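Local coordinates for protein cytidine deaminase (Burkholderia pseudomallei, PDB 3DMO) that catalyses the zinc-dependent hydrolytic deamination of cytidine and 2'-deoxycytidine, probably scavenging these nucleosides for UMP synthesis, at residues A81-V86 with L111-T116; H90-P95 with D121-S126. One frame throughout, in Å; residues are numbered along the deposited sequence.

In the fold
From the N terminus, the four segments come in the order A81-V86, H90-P95, L111-T116 and D121-S126, so the contacts cross: interaction 2 begins inside the span of interaction 1 and ends beyond it. Interaction 1 closes a loop that holds H90-P95 and helix 97-107 and joins two parallel strands deep in the sheet. Interaction 2 closes an overlapping loop, which contains both that helix and strand 112-116, and lays the stretch leading to the helix against strand 122-126 at the surface. Their centres are 8 Å apart. Strands 112-116 and 122-126 are antiparallel neighbours in one sheet, so the buried contact and the surface contact share it, with V85 of interaction 1 near the zinc site.

Interaction 1. Residues A81-V86 with L111-T116; sequences AAIAVV and LEVVLT
The carboxylate of E112, the flat side-chain group here, meets A82: OE1 lies 3.6 Å from A82 CB and is hydrogen-bonded to NE2 of H6, a histidine of the N-terminal tag. With CG anti to the backbone N (chi1 -180°), the glutamate chain runs out straight from the strand before its carboxylate turns. Among the flat peptide groups, that of I83 is gripped at both ends, its N donating to E112 O and its O accepting the N-H of V114 at 2.8 Å in a nearly straight bond (177° at the hydrogen). V85 repeats the pattern two residues on, with N to V114 O and O from T116 N, so V114 too is held at both its N and its O. A84 adds a CA-H contact, its CA 3.1 Å from V114 O.

On the sheet face of I83 and V85, L111 swings CD2 to within 3.8 Å of I83 CG2, while V113 CG2 stands 4.0 Å from that same methyl. L115 CD2 lies alongside V85, 4.0 Å from V85 CB. The other face, covered partly by helix 11-22, carries V86 beside T116, whose CG2 lies 3.7 Å from V86 CB; T116 OG1 is hydrogen-bonded to D121 O.

The V85 side chain comes within about 4 Å of that of E63, the predicted proton donor. Two parallel strands joined through helix 97-107 make a beta-alpha-beta unit, here the core of the zinc-dependent deaminase fold.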
loop_
_atom_site.group_PDB
_atom_site.type_symbol
_atom_site.label_atom_id
_atom_site.label_comp_id
_atom_site.label_asym_id
_atom_site.label_seq_id
_atom_site.Cartn_x
_atom_site.Cartn_y
_atom_site.Cartn_z
ATOM N N ALA A 81 8.312 -6.872 22.628
ATOM C CA ALA A 81 8.817 -6.026 23.706
ATOM C C ALA A 81 9.282 -4.659 23.200
ATOM O O ALA A 81 8.982 -3.628 23.807
ATOM C CB ALA A 81 9.958 -6.729 24.418
ATOM N N ALA A 82 10.024 -4.657 22.096
ATOM C CA ALA A 82 10.638 -3.434 21.574
ATOM C C ALA A 82 11.009 -3.580 20.109
ATOM O O ALA A 82 11.284 -4.695 19.626
ATOM C CB ALA A 82 11.893 -3.070 22.387
ATOM N N ILE A 83 11.045 -2.442 19.418
ATOM C CA ILE A 83 11.575 -2.360 18.061
ATOM C C ILE A 83 12.548 -1.180 17.963
ATOM O O ILE A 83 12.267 -0.104 18.485
ATOM C CB ILE A 83 10.428 -2.265 17.000
ATOM C CG1 ILE A 83 10.970 -2.447 15.573
ATOM C CG2 ILE A 83 9.602 -0.993 17.175
ATOM C CD1 ILE A 83 9.865 -2.596 14.519
ATOM N N ALA A 84 13.719 -1.412 17.364
ATOM C CA ALA A 84 14.669 -0.332 17.040
ATOM C C ALA A 84 14.631 -0.072 15.543
ATOM O O ALA A 84 14.529 -1.013 14.760
ATOM C CB ALA A 84 16.096 -0.709 17.469
ATOM N N VAL A 85 14.695 1.200 15.144
ATOM C CA VAL A 85 14.684 1.583 13.723
ATOM C C VAL A 85 15.852 2.554 13.485
ATOM O O VAL A 85 16.078 3.466 14.294
ATOM C CB VAL A 85 13.338 2.259 13.312
ATOM C CG1 VAL A 85 13.196 2.332 11.773
ATOM C CG2 VAL A 85 12.151 1.523 13.926
ATOM N N VAL A 86 16.581 2.365 12.381
ATOM C CA VAL A 86 17.761 3.196 12.083
ATOM C C VAL A 86 17.838 3.557 10.592
ATOM O O VAL A 86 17.576 2.723 9.727
ATOM C CB VAL A 86 19.088 2.522 12.579
ATOM C CG1 VAL A 86 19.334 1.165 11.900
ATOM C CG2 VAL A 86 20.272 3.448 12.376
ATOM N N LEU A 111 3.946 -0.675 22.805
ATOM C CA LEU A 111 5.213 -1.153 22.238
ATOM C C LEU A 111 6.290 -0.070 22.347
ATOM O O LEU A 111 6.062 1.065 21.947
ATOM C CB LEU A 111 5.053 -1.575 20.770
ATOM C CG LEU A 111 6.341 -1.976 20.040
ATOM C CD1 LEU A 111 6.816 -3.339 20.475
ATOM C CD2 LEU A 111 6.170 -1.922 18.522
ATOM N N GLU A 112 7.450 -0.437 22.890
ATOM C CA GLU A 112 8.580 0.483 23.009
ATOM C C GLU A 112 9.257 0.620 21.652
ATOM O O GLU A 112 9.566 -0.381 21.008
ATOM C CB GLU A 112 9.578 -0.018 24.059
ATOM C CG GLU A 112 10.787 0.885 24.256
ATOM C CD GLU A 112 11.756 0.359 25.307
ATOM O OE1 GLU A 112 12.297 -0.751 25.125
ATOM O OE2 GLU A 112 11.991 1.066 26.311
ATOM N N VAL A 113 9.468 1.862 21.223
ATOM C CA VAL A 113 10.045 2.149 19.917
ATOM C C VAL A 113 11.328 2.966 20.126
ATOM O O VAL A 113 11.287 4.067 20.675
ATOM C CB VAL A 113 9.031 2.915 19.018
ATOM C CG1 VAL A 113 9.650 3.243 17.671
ATOM C CG2 VAL A 113 7.743 2.102 18.835
ATOM N N VAL A 114 12.460 2.396 19.722
ATOM C CA VAL A 114 13.773 3.025 19.864
ATOM C C VAL A 114 14.212 3.546 18.492
ATOM O O VAL A 114 14.499 2.757 17.588
ATOM C CB VAL A 114 14.843 2.012 20.397
ATOM C CG1 VAL A 114 16.201 2.692 20.569
ATOM C CG2 VAL A 114 14.385 1.349 21.707
ATOM N N LEU A 115 14.247 4.869 18.340
ATOM C CA LEU A 115 14.576 5.490 17.051
ATOM C C LEU A 115 15.984 6.047 17.087
ATOM O O LEU A 115 16.371 6.697 18.055
ATOM C CB LEU A 115 13.583 6.608 16.729
ATOM C CG LEU A 115 12.125 6.174 16.712
ATOM C CD1 LEU A 115 11.236 7.404 16.590
ATOM C CD2 LEU A 115 11.883 5.146 15.590
ATOM N N THR A 116 16.743 5.800 16.028
ATOM C CA THR A 116 18.128 6.258 15.985
ATOM C C THR A 116 18.600 6.567 14.558
ATOM O O THR A 116 17.854 6.403 13.595
ATOM C CB THR A 116 19.073 5.260 16.725
ATOM O OG1 THR A 116 20.352 5.873 16.942
ATOM C CG2 THR A 116 19.247 3.950 15.966
#

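Interaction 2. Residues H90-P95 with D121-S126; sequences HGPIAP and DVRVTS
P92 is the residue through which the loop H90-P95 presses on D121-S126, and its ring does nearly all the touching. P92 CG rests over the strand backbone, 3.7 Å from R123 N and 3.8 Å from D121 O. P92 CB packs on the start of the arginine chain, 3.9 Å from R123 CG. That carbon reaches the proline because it sits between the backbone N and the carbonyl carbon of R123 (chi1 72°), from where the chain runs extended past the ring to NE. The ring meets the D121 side chain at about a right angle, with P92 CD 4.1 Å from D121 CB.

Beyond the proline the contact is held by water rather than by direct hydrogen bonds. One water molecule donates to P92 O at 2.7 Å and accepts from R123 NE at 3.0 Å. It lies in the plane of the guanidinium, at its edge, and probably helps to hold that group's orientation. The far end of the arginine adds a long, weak ion pair from NH2 to D133 of the second subunit.

Looser still is the side of H90, which is solvent-exposed. Its carbonyl O and D121 OD2 approach to 3.5 Å, but both are acceptors and no bond joins them; OD2 takes a hydrogen bond from N117 ND2 instead.

Behind the proline, L115 of strand 112-116 touches both P92 and R123, and I93 shares a backbone hydrogen bond with T116. The loop thus lies against strands 112-116 and 122-126 on its way to the zinc ligand C96, just before helix 97-107, which carries the ligand C99, while strand 122-126 leads into helix 127-130, where S126 OG caps the N of D129.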
loop_
_atom_site.group_PDB
_atom_site.type_symbol
_atom_site.label_atom_id
_atom_site.label_comp_id
_atom_site.label_asym_id
_atom_site.label_seq_id
_atom_site.Cartn_x
_atom_site.Cartn_y
_atom_site.Cartn_z
ATOM N N HIS A 90 19.206 13.065 9.928
ATOM C CA HIS A 90 19.767 14.083 10.823
ATOM C C HIS A 90 19.482 13.794 12.300
ATOM O O HIS A 90 20.403 13.745 13.123
ATOM C CB HIS A 90 19.282 15.494 10.461
ATOM C CG HIS A 90 19.769 16.542 11.411
ATOM N ND1 HIS A 90 21.099 16.663 11.755
ATOM C CD2 HIS A 90 19.111 17.494 12.110
ATOM C CE1 HIS A 90 21.240 17.651 12.620
ATOM N NE2 HIS A 90 20.049 18.175 12.850
ATOM N N GLY A 91 18.201 13.647 12.629
ATOM C CA GLY A 91 17.786 13.185 13.954
ATOM C C GLY A 91 17.499 11.691 13.940
ATOM O O GLY A 91 17.770 11.009 12.941
ATOM N N PRO A 92 16.976 11.158 15.061
ATOM C CA PRO A 92 16.508 9.769 15.055
ATOM C C PRO A 92 15.468 9.599 13.952
ATOM O O PRO A 92 14.607 10.470 13.785
ATOM C CB PRO A 92 15.863 9.612 16.436
ATOM C CG PRO A 92 16.574 10.621 17.303
ATOM C CD PRO A 92 16.807 11.798 16.379
ATOM N N ILE A 93 15.563 8.507 13.196
ATOM C CA ILE A 93 14.662 8.277 12.070
ATOM C C ILE A 93 13.201 8.248 12.533
ATOM O O ILE A 93 12.884 7.689 13.583
ATOM C CB ILE A 93 15.072 7.011 11.240
ATOM C CG1 ILE A 93 14.325 6.986 9.895
ATOM C CG2 ILE A 93 14.911 5.711 12.063
ATOM C CD1 ILE A 93 14.878 5.979 8.918
ATOM N N ALA A 94 12.324 8.885 11.758
ATOM C CA ALA A 94 10.896 8.921 12.040
ATOM C C ALA A 94 10.186 7.839 11.222
ATOM O O ALA A 94 10.255 7.847 9.991
ATOM C CB ALA A 94 10.357 10.271 11.695
ATOM N N PRO A 95 9.523 6.882 11.900
ATOM C CA PRO A 95 8.713 5.918 11.155
ATOM C C PRO A 95 7.619 6.597 10.346
ATOM O O PRO A 95 6.995 7.551 10.829
ATOM C CB PRO A 95 8.084 5.067 12.267
ATOM C CG PRO A 95 9.070 5.166 13.402
ATOM C CD PRO A 95 9.491 6.608 13.351
ATOM N N ASP A 121 22.391 9.563 17.616
ATOM C CA ASP A 121 21.203 10.247 18.135
ATOM C C ASP A 121 20.066 9.257 18.371
ATOM O O ASP A 121 19.694 8.508 17.462
ATOM C CB ASP A 121 20.759 11.362 17.191
ATOM C CG ASP A 121 21.880 12.345 16.901
ATOM O OD1 ASP A 121 22.365 13.006 17.855
ATOM O OD2 ASP A 121 22.286 12.440 15.724
ATOM N N VAL A 122 19.533 9.257 19.590
ATOM C CA VAL A 122 18.527 8.277 20.011
ATOM C C VAL A 122 17.339 8.973 20.651
ATOM O O VAL A 122 17.509 9.907 21.429
ATOM C CB VAL A 122 19.110 7.250 21.020
ATOM C CG1 VAL A 122 18.028 6.258 21.494
ATOM C CG2 VAL A 122 20.266 6.499 20.415
ATOM N N ARG A 123 16.127 8.551 20.299
ATOM C CA ARG A 123 14.982 8.847 21.147
ATOM C C ARG A 123 14.107 7.619 21.337
ATOM O O ARG A 123 13.991 6.768 20.444
ATOM C CB ARG A 123 14.171 10.057 20.667
ATOM C CG ARG A 123 13.346 9.851 19.426
ATOM C CD ARG A 123 12.590 11.133 19.120
ATOM N NE ARG A 123 11.533 10.946 18.125
ATOM C CZ ARG A 123 10.249 10.758 18.417
ATOM N NH1 ARG A 123 9.843 10.716 19.681
ATOM N NH2 ARG A 123 9.360 10.613 17.442
ATOM N N VAL A 124 13.524 7.527 22.524
ATOM C CA VAL A 124 12.686 6.398 22.884
ATOM C C VAL A 124 11.250 6.881 22.996
ATOM O O VAL A 124 10.950 7.890 23.643
ATOM C CB VAL A 124 13.169 5.692 24.180
ATOM C CG1 VAL A 124 12.279 4.481 24.504
ATOM C CG2 VAL A 124 14.621 5.247 24.037
ATOM N N THR A 125 10.366 6.165 22.325
ATOM C CA THR A 125 8.967 6.531 22.328
ATOM C C THR A 125 8.123 5.247 22.357
ATOM O O THR A 125 8.643 4.179 22.659
ATOM C CB THR A 125 8.641 7.493 21.147
ATOM O OG1 THR A 125 7.273 7.910 21.217
ATOM C CG2 THR A 125 8.945 6.857 19.778
ATOM N N SER A 126 6.829 5.368 22.083
ATOM C CA SER A 126 5.927 4.213 22.030
ATOM C C SER A 126 5.089 4.279 20.752
ATOM O O SER A 126 4.978 5.346 20.134
ATOM C CB SER A 126 5.015 4.178 23.264
ATOM O OG SER A 126 4.032 5.205 23.218
HETATM O O HOH W 1 12.679 11.274 15.416
#